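Local coordinates for protein alcohol dehydrogenase IV (Corynebacterium glutamicum, PDB 3IV7) that probably catalyses the NAD-dependent reduction of maleylacetate as an iron-containing alcohol dehydrogenase family enzyme, at residues D180-P185 with R280-A285; A192-E197 with A229-A234. One frame throughout, in Å; residues are numbered along the deposited sequence.

Interaction 1 of 2, residues D180-P185 with R280-A285; sequences DSLWGP and RRAAAA. With EDO (1,2-ethanediol), chain C.
L182 reaches over to R281 and A282 with its two methyl branches, each meeting a different residue, in the all-helical C-terminal part of this iron-containing alcohol dehydrogenase. The contact joins the type I beta turn S181–G184, which follows the body of helix 164-181, to helix 276-286. CD1 of L182 lies 3.9 Å from CB of A282, a purely apolar touch. CD2 rests on the aliphatic part of the arginine, 3.9 Å from CD of R281, and the two side chains pass each other at an angle. With chi2 at 178°, CD1 lies anti to CA and reaches furthest, to the alanine, leaving CD2 for the arginine.

R281 turns a methylene to the leucine and its polar end to a bound 1,2-ethanediol, probably from the crystallisation liquor. NE gives a hydrogen bond of 3.1 Å to O1 of the diol, and NH2 one of 3.0 Å to O2. The diol thus spans one edge of the guanidinium, and both bonds should restrict its rotation. The bend at chi3 (-76°) turns the guanidinium away from the line of the extended CB-CG-CD chain. A192 and A196 of helix 189-211 also pack against R281.

Further out, the turn is held by its backbone bond from G184 N to S181 O and by a side-chain bond from W183 within the turn to D180 just before it. D180 divides its carboxylate, OD2 bonding to H242 ND1. Its other oxygen, OD1, receives NE1 of W183 at 2.7 Å on the anti side, with the oxygen tilted 21° from the indole plane.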
ATOM      1  N   ASP A 180      13.264   9.076  -7.036  1.00 28.42           N
ATOM      2  CA  ASP A 180      13.224  10.360  -6.313  1.00 27.04           C
ATOM      3  C   ASP A 180      12.479  10.195  -4.976  1.00 29.07           C
ATOM      4  O   ASP A 180      12.854  10.811  -3.968  1.00 28.80           O
ATOM      5  CB  ASP A 180      12.541  11.390  -7.146  1.00 25.67           C
ATOM      6  CG  ASP A 180      12.979  12.807  -6.835  1.00 31.15           C
ATOM      7  OD1 ASP A 180      14.153  13.045  -6.403  1.00 26.04           O
ATOM      8  OD2 ASP A 180      12.160  13.704  -7.151  1.00 25.77           O
ATOM      9  N   SER A 181      11.461   9.322  -4.967  1.00 27.98           N
ATOM     10  CA  SER A 181      10.651   9.096  -3.778  1.00 27.89           C
ATOM     11  C   SER A 181      11.468   8.495  -2.619  1.00 27.86           C
ATOM     12  O   SER A 181      11.120   8.674  -1.440  1.00 26.38           O
ATOM     13  CB  SER A 181       9.444   8.226  -4.114  1.00 29.75           C
ATOM     14  OG  SER A 181       8.457   8.965  -4.860  1.00 32.78           O
ATOM     15  N   LEU A 182      12.563   7.809  -2.958  1.00 25.63           N
ATOM     16  CA  LEU A 182      13.448   7.227  -1.964  1.00 25.73           C
ATOM     17  C   LEU A 182      14.100   8.250  -1.035  1.00 27.15           C
ATOM     18  O   LEU A 182      14.489   7.901   0.076  1.00 23.80           O
ATOM     19  CB  LEU A 182      14.507   6.338  -2.629  1.00 23.65           C
ATOM     20  CG  LEU A 182      13.933   5.092  -3.337  1.00 25.25           C
ATOM     21  CD1 LEU A 182      15.015   4.282  -4.002  1.00 27.86           C
ATOM     22  CD2 LEU A 182      13.126   4.242  -2.343  1.00 20.07           C
ATOM     23  N   TRP A 183      14.259   9.492  -1.507  1.00 29.08           N
ATOM     24  CA  TRP A 183      14.743  10.597  -0.652  1.00 29.71           C
ATOM     25  C   TRP A 183      13.719  11.755  -0.724  1.00 28.63           C
ATOM     26  O   TRP A 183      14.066  12.920  -0.562  1.00 25.46           O
ATOM     27  CB  TRP A 183      16.165  11.065  -1.068  1.00 30.33           C
ATOM     28  CG  TRP A 183      16.289  11.279  -2.509  1.00 23.80           C
ATOM     29  CD1 TRP A 183      15.659  12.246  -3.251  1.00 23.32           C
ATOM     30  CD2 TRP A 183      17.018  10.475  -3.443  1.00 24.39           C
ATOM     31  NE1 TRP A 183      15.927  12.070  -4.581  1.00 24.47           N
ATOM     32  CE2 TRP A 183      16.763  10.998  -4.731  1.00 22.15           C
ATOM     33  CE3 TRP A 183      17.846   9.366  -3.325  1.00 29.23           C
ATOM     34  CZ2 TRP A 183      17.307  10.445  -5.877  1.00 20.24           C
ATOM     35  CZ3 TRP A 183      18.403   8.839  -4.462  1.00 25.60           C
ATOM     36  CH2 TRP A 183      18.126   9.376  -5.726  1.00 28.21           C
ATOM     37  N   GLY A 184      12.451  11.409  -0.961  1.00 28.60           N
ATOM     38  CA  GLY A 184      11.383  12.407  -1.072  1.00 29.88           C
ATOM     39  C   GLY A 184      11.176  13.170   0.234  1.00 30.92           C
ATOM     40  O   GLY A 184      11.643  12.726   1.292  1.00 26.64           O
ATOM     41  N   PRO A 185      10.461  14.317   0.174  1.00 29.30           N
ATOM     42  CA  PRO A 185      10.249  15.098   1.388  1.00 29.94           C
ATOM     43  C   PRO A 185       9.493  14.335   2.468  1.00 28.74           C
ATOM     44  O   PRO A 185       9.704  14.600   3.623  1.00 26.29           O
ATOM     45  CB  PRO A 185       9.418  16.292   0.901  1.00 31.24           C
ATOM     46  CG  PRO A 185       8.851  15.859  -0.417  1.00 28.98           C
ATOM     47  CD  PRO A 185       9.851  14.955  -0.998  1.00 29.49           C
ATOM     48  N   ARG A 280      21.131   1.701  -1.373  1.00 30.93           N
ATOM     49  CA  ARG A 280      21.196   0.248  -1.213  1.00 28.79           C
ATOM     50  C   ARG A 280      19.855  -0.416  -1.562  1.00 29.34           C
ATOM     51  O   ARG A 280      19.818  -1.474  -2.167  1.00 29.90           O
ATOM     52  CB  ARG A 280      21.668  -0.134   0.199  1.00 30.92           C
ATOM     53  CG  ARG A 280      23.152   0.208   0.455  1.00 30.34           C
ATOM     54  CD  ARG A 280      23.655  -0.394   1.782  1.00 41.19           C
ATOM     55  NE  ARG A 280      22.781  -0.096   2.927  1.00 40.16           N
ATOM     56  CZ  ARG A 280      22.942   0.914   3.788  1.00 46.22           C
ATOM     57  NH1 ARG A 280      23.936   1.781   3.654  1.00 53.44           N
ATOM     58  NH2 ARG A 280      22.087   1.060   4.800  1.00 47.34           N
ATOM     59  N   ARG A 281      18.759   0.237  -1.226  1.00 27.82           N
ATOM     60  CA  ARG A 281      17.458  -0.290  -1.579  1.00 26.67           C
ATOM     61  C   ARG A 281      17.285  -0.314  -3.115  1.00 25.71           C
ATOM     62  O   ARG A 281      16.832  -1.299  -3.674  1.00 24.32           O
ATOM     63  CB  ARG A 281      16.358   0.532  -0.922  1.00 22.33           C
ATOM     64  CG  ARG A 281      15.007  -0.118  -1.013  1.00 29.13           C
ATOM     65  CD  ARG A 281      13.902   0.825  -0.653  1.00 29.27           C
ATOM     66  NE  ARG A 281      13.790   1.057   0.779  1.00 25.45           N
ATOM     67  CZ  ARG A 281      13.147   0.270   1.637  1.00 33.45           C
ATOM     68  NH1 ARG A 281      12.571  -0.860   1.233  1.00 33.97           N
ATOM     69  NH2 ARG A 281      13.096   0.611   2.926  1.00 28.00           N
ATOM     70  N   ALA A 282      17.664   0.767  -3.780  1.00 27.15           N
ATOM     71  CA  ALA A 282      17.533   0.841  -5.241  1.00 29.00           C
ATOM     72  C   ALA A 282      18.435  -0.238  -5.890  1.00 29.53           C
ATOM     73  O   ALA A 282      18.001  -0.987  -6.757  1.00 28.57           O
ATOM     74  CB  ALA A 282      17.913   2.252  -5.735  1.00 27.57           C
ATOM     75  N   ALA A 283      19.675  -0.312  -5.418  1.00 30.26           N
ATOM     76  CA  ALA A 283      20.637  -1.320  -5.873  1.00 32.47           C
ATOM     77  C   ALA A 283      20.047  -2.730  -5.789  1.00 30.15           C
ATOM     78  O   ALA A 283      20.095  -3.469  -6.752  1.00 29.21           O
ATOM     79  CB  ALA A 283      21.942  -1.232  -5.038  1.00 30.91           C
ATOM     80  N   ALA A 284      19.490  -3.087  -4.627  1.00 28.09           N
ATOM     81  CA  ALA A 284      18.846  -4.390  -4.448  1.00 25.91           C
ATOM     82  C   ALA A 284      17.702  -4.595  -5.451  1.00 30.08           C
ATOM     83  O   ALA A 284      17.536  -5.671  -6.012  1.00 28.34           O
ATOM     84  CB  ALA A 284      18.315  -4.519  -3.030  1.00 29.98           C
ATOM     85  N   ALA A 285      16.907  -3.562  -5.655  1.00 27.46           N
ATOM     86  CA  ALA A 285      15.800  -3.647  -6.567  1.00 27.16           C
ATOM     87  C   ALA A 285      16.276  -3.862  -7.993  1.00 26.98           C
ATOM     88  O   ALA A 285      15.610  -4.525  -8.761  1.00 29.99           O
ATOM     89  CB  ALA A 285      14.950  -2.402  -6.472  1.00 23.35           C
TER
HETATM   90  C1  EDO C 364      15.717   4.035   2.251  1.00 56.98           C
HETATM   91  O1  EDO C 364      14.713   3.947   1.236  1.00 52.65           O
HETATM   92  C2  EDO C 364      15.059   4.147   3.618  1.00 53.12           C
HETATM   93  O2  EDO C 364      14.717   2.836   4.067  1.00 55.85           O

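Interaction 2 of 2, residues A192-E197 with A229-A234; sequences AVLAAE and AAVSFA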
ATOM      1  N   ALA A 192       8.690   3.682   0.544  1.00 24.20           N
ATOM      2  CA  ALA A 192       9.988   3.147   0.163  1.00 23.78           C
ATOM      3  C   ALA A 192       9.847   1.733  -0.414  1.00 25.57           C
ATOM      4  O   ALA A 192      10.400   1.438  -1.480  1.00 25.16           O
ATOM      5  CB  ALA A 192      10.922   3.134   1.335  1.00 20.83           C
ATOM      6  N   VAL A 193       9.133   0.848   0.287  1.00 27.95           N
ATOM      7  CA  VAL A 193       9.027  -0.530  -0.195  1.00 28.54           C
ATOM      8  C   VAL A 193       8.247  -0.570  -1.510  1.00 27.59           C
ATOM      9  O   VAL A 193       8.633  -1.280  -2.451  1.00 27.89           O
ATOM     10  CB  VAL A 193       8.448  -1.484   0.842  1.00 32.73           C
ATOM     11  CG1 VAL A 193       6.978  -1.289   0.982  1.00 33.17           C
ATOM     12  CG2 VAL A 193       8.787  -2.942   0.447  1.00 31.24           C
ATOM     13  N   LEU A 194       7.237   0.284  -1.637  1.00 28.83           N
ATOM     14  CA  LEU A 194       6.482   0.360  -2.898  1.00 27.31           C
ATOM     15  C   LEU A 194       7.375   0.882  -4.039  1.00 28.65           C
ATOM     16  O   LEU A 194       7.325   0.364  -5.123  1.00 31.19           O
ATOM     17  CB  LEU A 194       5.217   1.220  -2.746  1.00 23.25           C
ATOM     18  CG  LEU A 194       4.184   0.654  -1.738  1.00 31.13           C
ATOM     19  CD1 LEU A 194       2.987   1.579  -1.591  1.00 32.96           C
ATOM     20  CD2 LEU A 194       3.729  -0.761  -2.153  1.00 30.26           C
ATOM     21  N   ALA A 195       8.185   1.915  -3.771  1.00 27.87           N
ATOM     22  CA  ALA A 195       9.071   2.462  -4.780  1.00 26.66           C
ATOM     23  C   ALA A 195      10.043   1.396  -5.297  1.00 26.44           C
ATOM     24  O   ALA A 195      10.269   1.312  -6.472  1.00 24.79           O
ATOM     25  CB  ALA A 195       9.836   3.652  -4.246  1.00 23.79           C
ATOM     26  N   ALA A 196      10.553   0.551  -4.393  1.00 25.48           N
ATOM     27  CA  ALA A 196      11.514  -0.507  -4.748  1.00 28.05           C
ATOM     28  C   ALA A 196      10.827  -1.606  -5.578  1.00 29.39           C
ATOM     29  O   ALA A 196      11.432  -2.170  -6.462  1.00 30.14           O
ATOM     30  CB  ALA A 196      12.112  -1.101  -3.500  1.00 28.02           C
ATOM     31  N   GLU A 197       9.569  -1.906  -5.250  1.00 27.32           N
ATOM     32  CA  GLU A 197       8.781  -2.849  -6.027  1.00 30.13           C
ATOM     33  C   GLU A 197       8.536  -2.280  -7.411  1.00 28.51           C
ATOM     34  O   GLU A 197       8.542  -3.012  -8.388  1.00 27.09           O
ATOM     35  CB  GLU A 197       7.457  -3.153  -5.328  1.00 30.80           C
ATOM     36  CG  GLU A 197       6.471  -4.010  -6.132  1.00 32.10           C
ATOM     37  CD  GLU A 197       6.859  -5.475  -6.255  1.00 32.31           C
ATOM     38  OE1 GLU A 197       7.990  -5.861  -5.850  1.00 27.35           O
ATOM     39  OE2 GLU A 197       5.972  -6.271  -6.723  1.00 32.14           O
ATOM     40  N   ALA A 229       5.069   2.820  -8.585  1.00 29.02           N
ATOM     41  CA  ALA A 229       5.916   4.010  -8.608  1.00 27.28           C
ATOM     42  C   ALA A 229       5.112   5.248  -8.202  1.00 26.96           C
ATOM     43  O   ALA A 229       5.578   6.075  -7.424  1.00 25.77           O
ATOM     44  CB  ALA A 229       6.504   4.201  -9.998  1.00 23.68           C
ATOM     45  N   ALA A 230       3.921   5.389  -8.807  1.00 29.24           N
ATOM     46  CA  ALA A 230       3.073   6.555  -8.602  1.00 28.71           C
ATOM     47  C   ALA A 230       2.440   6.581  -7.215  1.00 27.10           C
ATOM     48  O   ALA A 230       2.375   7.646  -6.573  1.00 27.30           O
ATOM     49  CB  ALA A 230       1.996   6.636  -9.712  1.00 29.57           C
ATOM     50  N   VAL A 231       2.015   5.413  -6.726  1.00 27.69           N
ATOM     51  CA  VAL A 231       1.489   5.306  -5.370  1.00 27.57           C
ATOM     52  C   VAL A 231       2.565   5.720  -4.334  1.00 30.70           C
ATOM     53  O   VAL A 231       2.273   6.430  -3.361  1.00 28.16           O
ATOM     54  CB  VAL A 231       0.979   3.886  -5.062  1.00 30.57           C
ATOM     55  CG1 VAL A 231       0.635   3.748  -3.558  1.00 25.45           C
ATOM     56  CG2 VAL A 231      -0.322   3.547  -5.954  1.00 30.66           C
ATOM     57  N   SER A 232       3.810   5.299  -4.575  1.00 28.93           N
ATOM     58  CA  SER A 232       4.932   5.687  -3.731  1.00 27.49           C
ATOM     59  C   SER A 232       5.136   7.220  -3.753  1.00 27.92           C
ATOM     60  O   SER A 232       5.276   7.866  -2.715  1.00 24.92           O
ATOM     61  CB  SER A 232       6.210   5.009  -4.232  1.00 29.52           C
ATOM     62  OG  SER A 232       7.322   5.419  -3.445  1.00 38.55           O
ATOM     63  N   PHE A 233       5.148   7.764  -4.958  1.00 26.62           N
ATOM     64  CA  PHE A 233       5.350   9.178  -5.202  1.00 30.06           C
ATOM     65  C   PHE A 233       4.219  10.053  -4.623  1.00 29.17           C
ATOM     66  O   PHE A 233       4.480  11.074  -4.043  1.00 28.64           O
ATOM     67  CB  PHE A 233       5.485   9.385  -6.718  1.00 30.86           C
ATOM     68  CG  PHE A 233       5.417  10.791  -7.143  1.00 29.35           C
ATOM     69  CD1 PHE A 233       6.453  11.648  -6.895  1.00 35.14           C
ATOM     70  CD2 PHE A 233       4.368  11.232  -7.943  1.00 31.76           C
ATOM     71  CE1 PHE A 233       6.405  12.965  -7.337  1.00 29.85           C
ATOM     72  CE2 PHE A 233       4.330  12.521  -8.384  1.00 30.88           C
ATOM     73  CZ  PHE A 233       5.354  13.388  -8.071  1.00 27.44           C
ATOM     74  N   ALA A 234       2.981   9.598  -4.752  1.00 28.80           N
ATOM     75  CA  ALA A 234       1.831  10.307  -4.164  1.00 28.59           C
ATOM     76  C   ALA A 234       2.041  10.477  -2.660  1.00 27.78           C
ATOM     77  O   ALA A 234       1.713  11.517  -2.084  1.00 28.21           O
ATOM     78  CB  ALA A 234       0.520   9.536  -4.457  1.00 24.04           C
TER
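The segments 192-197 of helix 189-211 and 229-234 of helix 216-236 run nearly antiparallel at 153°, their axes approaching to 7.9 Å. This close packing of two neighbouring helices in the helical C-terminal part of the fold is consistent with the small residues at the interface, A195, A229 and S232. CA of A195 lies only 5.2 Å from CA of A229, whose methyl points away from the partner helix.

S232 lies between the two backbones. Its OG sits 3.2 Å from CB of A195, a tight van der Waals contact between the hydroxyl oxygen and a methyl, while its CB lies 3.7 Å from the backbone N of A195. The hydroxyl is anti to its own backbone nitrogen (chi1 178°), which swings it across to the opposing helix; there it is hydrogen-bonded to the carbonyl O of N191.

Beside the serine, L194 extends past its CB, and the tip branch CD1 meets CG1 of V231 at 3.8 Å, the two side chains meeting at a slant. L194 also packs on L228, one turn back along the facing helix, which broadens the apolar strip.

On the far side of helix 189-211, V193 packs on E197 of the second subunit, so this helix also serves the dimer contact. Apart from the serine hydroxyl, which is satisfied by a main-chain carbonyl of the partner helix, the touching side chains are aliphatic, so between these two segments cohesion comes from close van der Waals fit.

Following the chain, helix 164-181 runs into the turn at 180-185, and helix 189-211 then carries 192-197. The next helix, 216-236, brings 229-234 back against it, closing interaction 2. The chain continues through helices 240-250 and 256-271 before 280-285 on helix 276-286 returns to the turn and closes interaction 1, so the shorter loop lies wholly within the longer one. The two contacts, with centres about 9 Å apart, also touch directly: S181 CB packs 3.6 Å from S232 OG, and A285 CB 3.5 Å from A196 O. Helix 189-211 thus links helices 216-236 and 276-286 within the C-terminal helical part.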